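PDB 5UOF: alpha,alpha-trehalose-phosphate synthase (UDP-forming) from Burkholderia multivorans, which belongs to glycosyltransferase family 20, whose members are built on the two-domain GT-B plan of paired Rossmann-like folds. Local coordinates for residues A[257-262]-A[359-364]; A[263-268]-A[337-342]; A[354-359]-A[382-387]. All coordinates share one frame; numbering follows the deposited sequence.

Contact 1 (A[257-262]-A[359-364]); sequences MLRDAL and FRMSQV. With NA (sodium ion), chain C; EDO (1,2-ethanediol), chain E.
A water molecule bridges Arg259 and Met361, accepting from Arg259 NH1 at 3.0 Å and donating to Met361 O at 2.9 Å. It lies in the guanidinium plane, at the edge. Met361 takes the same group from another direction: its SD stands 3.9 Å above the plane, offset toward the rim, and its CG comes within 3.6 Å of Arg259 NH1. A bend at chi3 (-46°) turns the otherwise extended arginine across the thioether. A long, unbranched methionine suits this place, because it can span the gap from helix 352-361 to helix 253-262 and still meet two leucines. Leu258 CD2 touches Met361 CE at 4.1 Å, and Leu262 CD1 lies 4.2 Å from Met361 SD. The two helices lead into neighbouring strands, 266-271 and 364-367, of the parallel Rossmann-like sheet. Where helix 352-361 ends, Arg360 O (2.4 Å) and Ser362 O (2.3 Å) turn to the sodium ion, which Gln385 OE1 also binds. Both Arg259 and Met361 are modelled in two conformers, so the fit holds for one pair. No direct hydrogen bond crosses: a thioether against a guanidinium, two leucines and one bridging water join the helices.

Contact 2 (A[263-268]-A[337-342]); sequences GGRKLV and QLDWTP. With EDO (1,2-ethanediol), chain N; EDO (1,2-ethanediol), chain E.
Arg265 reaches Asp339 through charge and through the backbone, both at NH2. The salt bridge runs from Arg265 NH2 to Asp339 OD2 at 3.3 Å, and OD1 is equally near. One NH2 thus faces both oxygens, with the planes 87° apart, instead of a coplanar two-nitrogen pairing. The same NH2 makes a weak hydrogen bond to Asp339 O at 2.7 Å, its N-H...O angle only 122°. Asp339 CG sits between its own backbone N and carbonyl carbon, which brings carboxylate and carbonyl to the same nitrogen. Arginine suits the site because its several N-H groups point different ways: NE is held by Gly299 O while NH2 serves the aspartate.

Reciprocal backbone bonds close the 337-340 beta turn, Trp340 N to Gln337 O at 3.0 Å and Gln337 N to Trp340 O at 3.1 Å. In the parallel, Rossmann-like sheet of this GT-B protein, the turn leads into edge strand 343-346, whereas Arg265 directly precedes strand 266-271; strand 301-306 runs between them.

The indole of Trp340 packs on the arginine: its CD1 lies 3.6 Å above the Arg265 guanidinium plane, offset toward the rim, and also meets Arg265 CD. The ring is tilted 40° to that group, too far for a flat stack. Pro342 CG packs over a face of the indole, 3.5 Å from its plane.

Two ethanediol molecules, probably from the crystallisation liquor, add hydrogen bonds at the margins: O1 of the chain E molecule donates to Arg265 O at 3.1 Å, and O1 of the chain N molecule pairs with Thr341 OG1 at 2.7 Å, either able to donate.

Contact 3 (A[354-359]-A[382-387]); sequences LLMAFF and VASQDP. With NA (sodium ion), chain C.
This is a buried contact between helix 352-361 and the region where helix 376-384 gives way to the following loop, in the Rossmann-like domain that carries the six-stranded parallel sheet. Helix 376-384 is the connection of a beta-alpha-beta unit between strands 364-367 and 392-396. The backbones come close, Met356 CA lying 5.6 Å from Ser384 CA, and a small serine suits that spacing. Its CB packs on Phe359 CB at 3.7 Å, while its OG meets Met356 SD at 3.5 Å and lies in plane at the edge of the Phe359 ring. The hydroxyl's polar partner is Glu380 O, four residues earlier.

Gln385 supplies the polar link. Its NE2 donates to Phe359 O at 2.9 Å, nearly straight at 164°, with the acceptor in the amide plane but the donor well above the plane of the carbonyl. Ser362 OG grips the same oxygen. A bend at chi2 (-55°) folds the glutamine so that OE1 binds the sodium ion at 2.3 Å. OE1 also accepts from Gly391 N, and NE2 has Tyr381 O as well, so the amide cannot easily flip; the cation may strengthen NE2 as a donor. Water 2, a ligand of the ion, accepts from Asp386 N at 3.1 Å.

How the contacts relate
Contacts 1 and 3 share helix 352-361 and together build the sodium site: 359-364 gives two backbone oxygens, 382-387 a side-chain amide oxygen, and waters 2 and 3 complete its coordination. Arg360 NH1 reinforces the pair with a probable hydrogen bond to Ser384 O (2.9 Å). Contact 2 is nested in the chain loop closed by contact 1, and the two meet where Gln363 OE1 faces Leu267 N at 2.8 Å and around one ethanediol. The centre of contact 1 lies about 10 Å from each of the other two centres, which are about 20 Å apart. The side chain of Arg265 is about 14 Å from the sodium ion.

Contact 1 (A[257-262]-A[359-364])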
# COMPACT_ATOMS: atom_id res chain seq x y z
N MET A 257 25.30 24.07 -25.89
CA MET A 257 23.99 24.35 -26.48
C MET A 257 22.97 24.66 -25.39
O MET A 257 22.27 25.69 -25.44
CB MET A 257 23.52 23.16 -27.31
CG MET A 257 24.18 22.99 -28.69
SD MET A 257 23.87 21.36 -29.43
CE MET A 257 22.11 21.17 -29.16
N LEU A 258 22.86 23.77 -24.41
CA LEU A 258 21.90 23.96 -23.32
C LEU A 258 22.17 25.25 -22.57
O LEU A 258 21.24 26.00 -22.25
CB LEU A 258 21.95 22.76 -22.38
CG LEU A 258 21.02 22.83 -21.17
CD1 LEU A 258 19.57 23.01 -21.62
CD2 LEU A 258 21.17 21.57 -20.33
N ARG A 259 23.44 25.54 -22.27
CA ARG A 259 23.77 26.76 -21.54
C ARG A 259 23.32 28.00 -22.31
O ARG A 259 22.74 28.93 -21.74
CB ARG A 259 25.26 26.83 -21.25
CG ARG A 259 25.66 28.05 -20.44
CD ARG A 259 27.15 28.06 -20.13
NE ARG A 259 27.61 26.76 -19.64
CZ ARG A 259 27.42 26.30 -18.41
NH1 ARG A 259 26.76 27.03 -17.52
NH2 ARG A 259 27.89 25.11 -18.06
N ASP A 260 23.58 28.02 -23.62
CA ASP A 260 23.13 29.14 -24.44
C ASP A 260 21.61 29.22 -24.47
O ASP A 260 21.04 30.31 -24.39
CB ASP A 260 23.68 29.01 -25.87
CG ASP A 260 25.21 29.09 -25.94
OD1 ASP A 260 25.83 29.74 -25.07
OD2 ASP A 260 25.78 28.49 -26.88
N ALA A 261 20.94 28.07 -24.59
CA ALA A 261 19.49 28.06 -24.66
C ALA A 261 18.86 28.59 -23.38
O ALA A 261 17.76 29.16 -23.42
CB ALA A 261 18.99 26.65 -24.96
N LEU A 262 19.53 28.40 -22.24
CA LEU A 262 19.00 28.87 -20.97
C LEU A 262 19.13 30.37 -20.81
O LEU A 262 18.31 30.99 -20.12
CB LEU A 262 19.70 28.15 -19.81
CG LEU A 262 19.22 26.72 -19.60
CD1 LEU A 262 20.16 25.98 -18.67
CD2 LEU A 262 17.81 26.71 -19.05
N PHE A 359 23.81 17.84 -14.97
CA PHE A 359 23.61 17.95 -13.53
C PHE A 359 24.53 19.01 -12.94
O PHE A 359 24.10 19.82 -12.10
CB PHE A 359 23.88 16.62 -12.84
CG PHE A 359 22.89 15.53 -13.15
CD1 PHE A 359 21.62 15.82 -13.62
CD2 PHE A 359 23.24 14.19 -12.95
CE1 PHE A 359 20.71 14.80 -13.89
CE2 PHE A 359 22.35 13.18 -13.21
CZ PHE A 359 21.08 13.48 -13.69
N ARG A 360 25.79 19.02 -13.35
CA ARG A 360 26.72 19.97 -12.75
C ARG A 360 26.30 21.41 -13.06
O ARG A 360 26.41 22.29 -12.20
CB ARG A 360 28.14 19.70 -13.23
CG ARG A 360 29.21 20.54 -12.47
CD ARG A 360 30.59 20.01 -12.84
NE ARG A 360 31.72 20.60 -12.10
CZ ARG A 360 32.32 20.03 -11.05
NH1 ARG A 360 31.88 18.88 -10.56
NH2 ARG A 360 33.37 20.61 -10.48
N MET A 361 25.82 21.66 -14.28
CA MET A 361 25.39 23.00 -14.70
C MET A 361 24.17 23.46 -13.92
O MET A 361 24.00 24.66 -13.67
CB MET A 361 25.04 22.98 -16.20
CG MET A 361 24.51 24.29 -16.76
SD MET A 361 23.93 24.19 -18.47
CE MET A 361 24.84 22.77 -19.04
N SER A 362 23.31 22.53 -13.55
CA SER A 362 22.02 22.88 -12.97
C SER A 362 22.16 23.37 -11.53
O SER A 362 23.17 23.16 -10.85
CB SER A 362 21.10 21.67 -13.00
OG SER A 362 21.50 20.76 -12.00
N GLN A 363 21.11 24.03 -11.06
CA GLN A 363 21.04 24.50 -9.68
C GLN A 363 20.19 23.61 -8.78
O GLN A 363 20.34 23.68 -7.55
CB GLN A 363 20.47 25.92 -9.65
CG GLN A 363 21.46 26.99 -10.11
CD GLN A 363 21.67 27.02 -11.61
OE1 GLN A 363 20.76 26.72 -12.40
NE2 GLN A 363 22.88 27.37 -12.02
N VAL A 364 19.28 22.82 -9.35
CA VAL A 364 18.38 21.96 -8.58
C VAL A 364 18.31 20.62 -9.29
O VAL A 364 18.18 20.56 -10.51
CB VAL A 364 16.96 22.56 -8.45
CG1 VAL A 364 16.08 21.66 -7.56
CG2 VAL A 364 17.03 23.98 -7.87
NA NA C . 25.31 22.70 -10.15
C1 EDO E . 23.18 27.66 -16.82
O1 EDO E . 22.05 28.24 -17.48
C2 EDO E . 22.72 27.16 -15.47
O2 EDO E . 21.98 28.20 -14.83
O HOH W 1 25.85 26.68 -14.71
O HOH W 2 27.64 22.97 -9.49
O HOH W 3 24.97 24.88 -8.89

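Contact 2 (A[263-268]-A[337-342])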
# COMPACT_ATOMS: atom_id res chain seq x y z
N GLY A 263 20.15 30.98 -21.41
CA GLY A 263 20.27 32.43 -21.39
C GLY A 263 20.37 33.02 -20.00
O GLY A 263 19.80 34.08 -19.74
N GLY A 264 21.10 32.36 -19.11
CA GLY A 264 21.25 32.83 -17.75
C GLY A 264 20.18 32.36 -16.79
O GLY A 264 20.29 32.61 -15.58
N ARG A 265 19.13 31.71 -17.28
CA ARG A 265 18.10 31.20 -16.39
C ARG A 265 18.66 30.08 -15.52
O ARG A 265 19.57 29.35 -15.93
CB ARG A 265 16.90 30.70 -17.18
CG ARG A 265 16.24 31.80 -17.98
CD ARG A 265 15.05 31.30 -18.75
NE ARG A 265 14.54 32.37 -19.59
CZ ARG A 265 14.60 32.38 -20.91
NH1 ARG A 265 15.13 31.35 -21.56
NH2 ARG A 265 14.12 33.42 -21.59
N LYS A 266 18.07 29.92 -14.33
CA LYS A 266 18.35 28.75 -13.50
C LYS A 266 17.78 27.50 -14.15
O LYS A 266 16.84 27.56 -14.94
CB LYS A 266 17.74 28.93 -12.11
CG LYS A 266 18.20 30.18 -11.37
CD LYS A 266 19.53 29.99 -10.69
CE LYS A 266 19.87 31.19 -9.81
NZ LYS A 266 21.09 30.98 -8.99
N LEU A 267 18.37 26.36 -13.81
CA LEU A 267 18.05 25.08 -14.43
C LEU A 267 17.70 24.07 -13.35
O LEU A 267 18.50 23.84 -12.43
CB LEU A 267 19.23 24.58 -15.28
CG LEU A 267 19.16 23.14 -15.79
CD1 LEU A 267 17.98 22.96 -16.75
CD2 LEU A 267 20.47 22.75 -16.48
N VAL A 268 16.51 23.48 -13.47
CA VAL A 268 16.10 22.33 -12.66
C VAL A 268 16.19 21.10 -13.55
O VAL A 268 15.61 21.07 -14.64
CB VAL A 268 14.67 22.51 -12.12
CG1 VAL A 268 14.26 21.33 -11.24
CG2 VAL A 268 14.56 23.82 -11.34
N GLN A 337 6.63 32.33 -22.69
CA GLN A 337 6.78 33.63 -23.32
C GLN A 337 7.61 33.45 -24.59
O GLN A 337 8.11 32.36 -24.90
CB GLN A 337 7.42 34.64 -22.35
CG GLN A 337 6.62 34.85 -21.06
CD GLN A 337 5.25 35.52 -21.28
OE1 GLN A 337 5.01 36.14 -22.32
NE2 GLN A 337 4.37 35.40 -20.30
N LEU A 338 7.74 34.56 -25.33
CA LEU A 338 8.42 34.56 -26.62
C LEU A 338 9.76 33.82 -26.58
O LEU A 338 10.12 33.13 -27.54
CB LEU A 338 8.64 35.99 -27.08
CG LEU A 338 7.93 36.43 -28.35
CD1 LEU A 338 8.53 37.75 -28.78
CD2 LEU A 338 8.08 35.38 -29.43
N ASP A 339 10.52 33.98 -25.50
CA ASP A 339 11.82 33.33 -25.45
C ASP A 339 11.95 32.42 -24.24
O ASP A 339 13.05 32.23 -23.72
CB ASP A 339 12.95 34.36 -25.48
CG ASP A 339 13.04 35.16 -24.20
OD1 ASP A 339 12.04 35.21 -23.46
OD2 ASP A 339 14.12 35.74 -23.96
N TRP A 340 10.84 31.82 -23.78
CA TRP A 340 10.92 30.96 -22.61
C TRP A 340 9.94 29.80 -22.74
O TRP A 340 8.73 30.02 -22.82
CB TRP A 340 10.63 31.74 -21.33
CG TRP A 340 10.70 30.90 -20.10
CD1 TRP A 340 11.70 30.04 -19.73
CD2 TRP A 340 9.72 30.85 -19.05
NE1 TRP A 340 11.41 29.47 -18.51
CE2 TRP A 340 10.20 29.95 -18.08
CE3 TRP A 340 8.49 31.49 -18.84
CZ2 TRP A 340 9.48 29.68 -16.91
CZ3 TRP A 340 7.78 31.21 -17.68
CH2 TRP A 340 8.28 30.31 -16.73
N THR A 341 10.49 28.57 -22.76
CA THR A 341 9.73 27.34 -22.61
C THR A 341 9.88 26.87 -21.16
O THR A 341 10.99 26.47 -20.77
CB THR A 341 10.24 26.26 -23.58
OG1 THR A 341 9.90 26.61 -24.93
CG2 THR A 341 9.64 24.89 -23.26
N PRO A 342 8.84 26.96 -20.32
CA PRO A 342 9.00 26.58 -18.90
C PRO A 342 9.46 25.14 -18.69
O PRO A 342 10.33 24.90 -17.84
CB PRO A 342 7.59 26.81 -18.33
CG PRO A 342 7.02 27.92 -19.19
CD PRO A 342 7.60 27.71 -20.57
C1 EDO N . 11.44 29.65 -26.24
O1 EDO N . 10.22 28.90 -26.27
C2 EDO N . 12.27 29.34 -27.47
O2 EDO N . 12.47 27.93 -27.55
C1 EDO E . 23.18 27.66 -16.82
O1 EDO E . 22.05 28.24 -17.48
C2 EDO E . 22.72 27.16 -15.47
O2 EDO E . 21.98 28.20 -14.83

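Contact 3 (A[354-359]-A[382-387])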
# COMPACT_ATOMS: atom_id res chain seq x y z
N LEU A 354 27.33 13.10 -20.41
CA LEU A 354 26.63 14.34 -20.73
C LEU A 354 25.60 14.69 -19.66
O LEU A 354 25.49 15.85 -19.24
CB LEU A 354 25.96 14.22 -22.11
CG LEU A 354 25.63 15.49 -22.88
CD1 LEU A 354 26.91 16.26 -23.22
CD2 LEU A 354 24.85 15.16 -24.14
N LEU A 355 24.82 13.69 -19.21
CA LEU A 355 23.87 13.94 -18.14
C LEU A 355 24.57 14.47 -16.90
O LEU A 355 24.04 15.37 -16.22
CB LEU A 355 23.09 12.66 -17.79
CG LEU A 355 22.14 12.07 -18.82
CD1 LEU A 355 21.43 10.86 -18.23
CD2 LEU A 355 21.13 13.11 -19.29
N MET A 356 25.74 13.93 -16.57
CA MET A 356 26.46 14.43 -15.41
C MET A 356 26.85 15.89 -15.60
O MET A 356 26.73 16.70 -14.67
CB MET A 356 27.70 13.57 -15.12
CG MET A 356 27.43 12.05 -14.99
SD MET A 356 26.14 11.66 -13.78
CE MET A 356 25.80 9.95 -14.18
N ALA A 357 27.29 16.25 -16.81
CA ALA A 357 27.59 17.65 -17.10
C ALA A 357 26.34 18.52 -17.00
O ALA A 357 26.41 19.66 -16.53
CB ALA A 357 28.25 17.78 -18.47
N PHE A 358 25.18 18.00 -17.43
CA PHE A 358 23.94 18.75 -17.24
C PHE A 358 23.64 18.92 -15.75
O PHE A 358 23.21 19.99 -15.31
CB PHE A 358 22.74 18.05 -17.90
CG PHE A 358 22.84 17.89 -19.39
CD1 PHE A 358 23.66 18.69 -20.16
CD2 PHE A 358 22.07 16.92 -20.02
CE1 PHE A 358 23.72 18.52 -21.55
CE2 PHE A 358 22.12 16.74 -21.39
CZ PHE A 358 22.95 17.53 -22.16
N PHE A 359 23.81 17.84 -14.97
CA PHE A 359 23.61 17.95 -13.53
C PHE A 359 24.53 19.01 -12.94
O PHE A 359 24.10 19.82 -12.10
CB PHE A 359 23.88 16.62 -12.84
CG PHE A 359 22.89 15.53 -13.15
CD1 PHE A 359 21.62 15.82 -13.62
CD2 PHE A 359 23.24 14.19 -12.95
CE1 PHE A 359 20.71 14.80 -13.89
CE2 PHE A 359 22.35 13.18 -13.21
CZ PHE A 359 21.08 13.48 -13.69
N VAL A 382 24.13 14.60 -6.89
CA VAL A 382 25.02 15.17 -5.88
C VAL A 382 26.47 15.03 -6.33
O VAL A 382 27.26 15.99 -6.27
CB VAL A 382 24.79 14.49 -4.52
CG1 VAL A 382 25.84 14.91 -3.49
CG2 VAL A 382 23.38 14.78 -4.01
N ALA A 383 26.85 13.83 -6.78
CA ALA A 383 28.25 13.59 -7.13
C ALA A 383 28.73 14.51 -8.25
O ALA A 383 29.93 14.79 -8.35
CB ALA A 383 28.43 12.12 -7.53
N SER A 384 27.81 14.97 -9.10
CA SER A 384 28.20 15.81 -10.23
C SER A 384 28.49 17.25 -9.84
O SER A 384 29.07 17.99 -10.65
CB SER A 384 27.09 15.78 -11.29
OG SER A 384 26.93 14.48 -11.84
N GLN A 385 28.11 17.69 -8.65
CA GLN A 385 28.12 19.12 -8.36
C GLN A 385 29.53 19.67 -8.14
O GLN A 385 30.42 18.98 -7.63
CB GLN A 385 27.28 19.43 -7.13
CG GLN A 385 25.83 19.01 -7.32
CD GLN A 385 25.22 19.63 -8.57
OE1 GLN A 385 25.23 20.86 -8.74
NE2 GLN A 385 24.73 18.79 -9.47
N ASP A 386 29.70 20.94 -8.52
CA ASP A 386 30.92 21.66 -8.18
C ASP A 386 30.79 22.08 -6.72
O ASP A 386 29.85 22.81 -6.39
CB ASP A 386 31.09 22.87 -9.10
CG ASP A 386 32.44 23.58 -8.92
OD1 ASP A 386 32.99 23.58 -7.79
OD2 ASP A 386 32.97 24.12 -9.92
N PRO A 387 31.67 21.64 -5.82
CA PRO A 387 31.51 22.02 -4.41
C PRO A 387 31.65 23.51 -4.17
O PRO A 387 31.23 23.98 -3.10
CB PRO A 387 32.61 21.23 -3.69
CG PRO A 387 33.63 20.94 -4.75
CD PRO A 387 32.85 20.79 -6.04
NA NA C . 25.31 22.70 -10.15
O HOH W 2 27.64 22.97 -9.49
O HOH W 3 24.97 24.88 -8.89